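Local coordinates for protein cellulase (Soil metagenome, PDB 5I2U) that probably hydrolyses beta-1,4-glucosidic bonds of cellulose as a halotolerant family 5 glycoside hydrolase, at residues V156-W161 with N190-G195. Residues are numbered along the deposited sequence; the frame is centred on the assembly and turned at random.
Sequences VIYEIW and NIILVG. With MG (magnesium ion), chain H.
N190 joins V156 to a magnesium ion through the two ends of its amide. N190 OD1 binds the magnesium at 2.1 Å, and ND2 of N190 donates to V156 O at 2.9 Å, in the carbonyl plane and on a lone pair. ND2 also donates to Y153 O, which further fixes the amide's rotation. G151, D187, D189 and two waters complete the metal site. Another water bridges V156 O and I191 N, so two donors grip this carbonyl.

Further along, the backbones pair in parallel. Y158 N donates to I191 O, and Y158 O accepts from L193 N at 2.6 Å. I160 N then donates to L193 O at 3.2 Å. Beyond the strand ends, a further water accepts from W161 N and, weakly, from G195 N.

With CG anti to the carbonyl carbon (chi1 -50°), the Y158 ring lies beside its backbone N and bears obliquely on N190 and I192: CE2 lies 3.9 Å from N190 CB, and CD2 4.1 Å from I192 CG1. Its OH hydrogen-bonds D187, a ligand of the metal. A valine here would probably leave D187 without this hydroxyl partner and open a gap beside N190 and I192.

I160 CG2 meets I192 CG2 at 3.6 Å, on the side covered by helix 169-186. On the other face, I157 CG2 packs 3.6 Å from L193 CG. E159 runs its CH2 groups past L193 CB; its carboxylate forms a salt bridge with R89 through OE1 and a hydrogen bond with S249 through OE2.

The two strands, with helix 169-186 between them in sequence, form a beta-alpha-beta unit. They are the fourth and fifth strands of the eight-stranded parallel TIM barrel of this family 5 cellulase.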
# COMPACT_ATOMS: atom_id res chain seq x y z
N VAL A 156 8.96 -7.55 3.86
CA VAL A 156 8.05 -6.75 4.67
C VAL A 156 8.32 -5.26 4.52
O VAL A 156 9.45 -4.82 4.70
CB VAL A 156 8.14 -7.20 6.13
CG1 VAL A 156 7.34 -6.29 7.05
CG2 VAL A 156 7.65 -8.65 6.23
N ILE A 157 7.27 -4.53 4.16
CA ILE A 157 7.23 -3.07 4.14
C ILE A 157 6.18 -2.62 5.16
O ILE A 157 5.10 -3.20 5.24
CB ILE A 157 6.85 -2.54 2.73
CG1 ILE A 157 7.87 -3.01 1.69
CG2 ILE A 157 6.71 -1.02 2.71
CD1 ILE A 157 7.45 -2.77 0.26
N TYR A 158 6.49 -1.58 5.93
CA TYR A 158 5.56 -1.00 6.91
C TYR A 158 4.92 0.25 6.35
O TYR A 158 5.61 1.08 5.73
CB TYR A 158 6.31 -0.63 8.19
CG TYR A 158 7.17 -1.74 8.74
CD1 TYR A 158 6.61 -2.85 9.38
CD2 TYR A 158 8.56 -1.69 8.62
CE1 TYR A 158 7.41 -3.87 9.88
CE2 TYR A 158 9.37 -2.69 9.12
CZ TYR A 158 8.80 -3.79 9.75
OH TYR A 158 9.61 -4.79 10.24
N GLU A 159 3.61 0.40 6.56
CA GLU A 159 2.92 1.63 6.18
C GLU A 159 2.21 2.15 7.42
O GLU A 159 1.19 1.62 7.84
CB GLU A 159 1.96 1.39 5.04
CG GLU A 159 1.34 2.68 4.53
CD GLU A 159 0.36 2.46 3.41
OE1 GLU A 159 0.23 1.30 2.96
OE2 GLU A 159 -0.28 3.45 2.98
N ILE A 160 2.76 3.21 7.99
CA ILE A 160 2.49 3.54 9.39
C ILE A 160 1.19 4.31 9.65
O ILE A 160 0.72 4.34 10.79
CB ILE A 160 3.71 4.25 10.05
CG1 ILE A 160 4.02 5.61 9.40
CG2 ILE A 160 4.92 3.35 9.96
CD1 ILE A 160 4.99 6.43 10.22
N TRP A 161 0.60 4.90 8.62
CA TRP A 161 -0.65 5.64 8.78
C TRP A 161 -1.28 5.81 7.40
O TRP A 161 -0.89 6.71 6.64
CB TRP A 161 -0.38 6.99 9.43
CG TRP A 161 -1.59 7.76 9.83
CD1 TRP A 161 -2.90 7.50 9.51
CD2 TRP A 161 -1.61 8.96 10.60
NE1 TRP A 161 -3.72 8.46 10.03
CE2 TRP A 161 -2.96 9.37 10.72
CE3 TRP A 161 -0.61 9.73 11.21
CZ2 TRP A 161 -3.35 10.51 11.43
CZ3 TRP A 161 -0.99 10.88 11.92
CH2 TRP A 161 -2.35 11.25 12.02
N ASN A 190 14.36 -2.20 6.79
CA ASN A 190 13.17 -2.39 5.94
C ASN A 190 12.45 -1.09 5.66
O ASN A 190 12.54 -0.13 6.43
CB ASN A 190 12.19 -3.40 6.54
CG ASN A 190 12.70 -4.82 6.50
OD1 ASN A 190 13.85 -5.08 6.83
ND2 ASN A 190 11.86 -5.75 6.08
N ILE A 191 11.72 -1.06 4.54
CA ILE A 191 11.10 0.17 4.07
C ILE A 191 9.93 0.55 4.98
O ILE A 191 9.19 -0.33 5.43
CB ILE A 191 10.55 0.08 2.61
CG1 ILE A 191 11.58 -0.50 1.62
CG2 ILE A 191 10.08 1.46 2.13
CD1 ILE A 191 12.89 0.27 1.49
N ILE A 192 9.81 1.85 5.26
CA ILE A 192 8.69 2.41 5.99
C ILE A 192 8.04 3.45 5.11
O ILE A 192 8.71 4.39 4.67
CB ILE A 192 9.12 3.12 7.30
CG1 ILE A 192 9.85 2.14 8.24
CG2 ILE A 192 7.88 3.68 7.99
CD1 ILE A 192 10.56 2.79 9.41
N LEU A 193 6.74 3.29 4.86
CA LEU A 193 6.01 4.23 4.04
C LEU A 193 5.26 5.20 4.94
O LEU A 193 4.60 4.78 5.89
CB LEU A 193 5.04 3.47 3.15
CG LEU A 193 5.60 2.34 2.28
CD1 LEU A 193 4.48 1.84 1.38
CD2 LEU A 193 6.79 2.76 1.43
N VAL A 194 5.35 6.49 4.62
CA VAL A 194 4.85 7.56 5.49
C VAL A 194 3.72 8.33 4.82
O VAL A 194 3.90 8.91 3.76
CB VAL A 194 5.98 8.54 5.86
CG1 VAL A 194 5.45 9.74 6.66
CG2 VAL A 194 7.06 7.81 6.63
N GLY A 195 2.56 8.34 5.46
CA GLY A 195 1.41 9.04 4.98
C GLY A 195 1.50 10.53 5.25
O GLY A 195 2.33 10.96 6.05
MG MG H . 15.13 -5.58 8.42
O HOH W 1 11.27 -3.35 3.12
O HOH W 2 1.92 6.01 6.32
O HOH W 3 16.26 -6.68 10.21
O HOH W 4 16.24 -6.84 7.24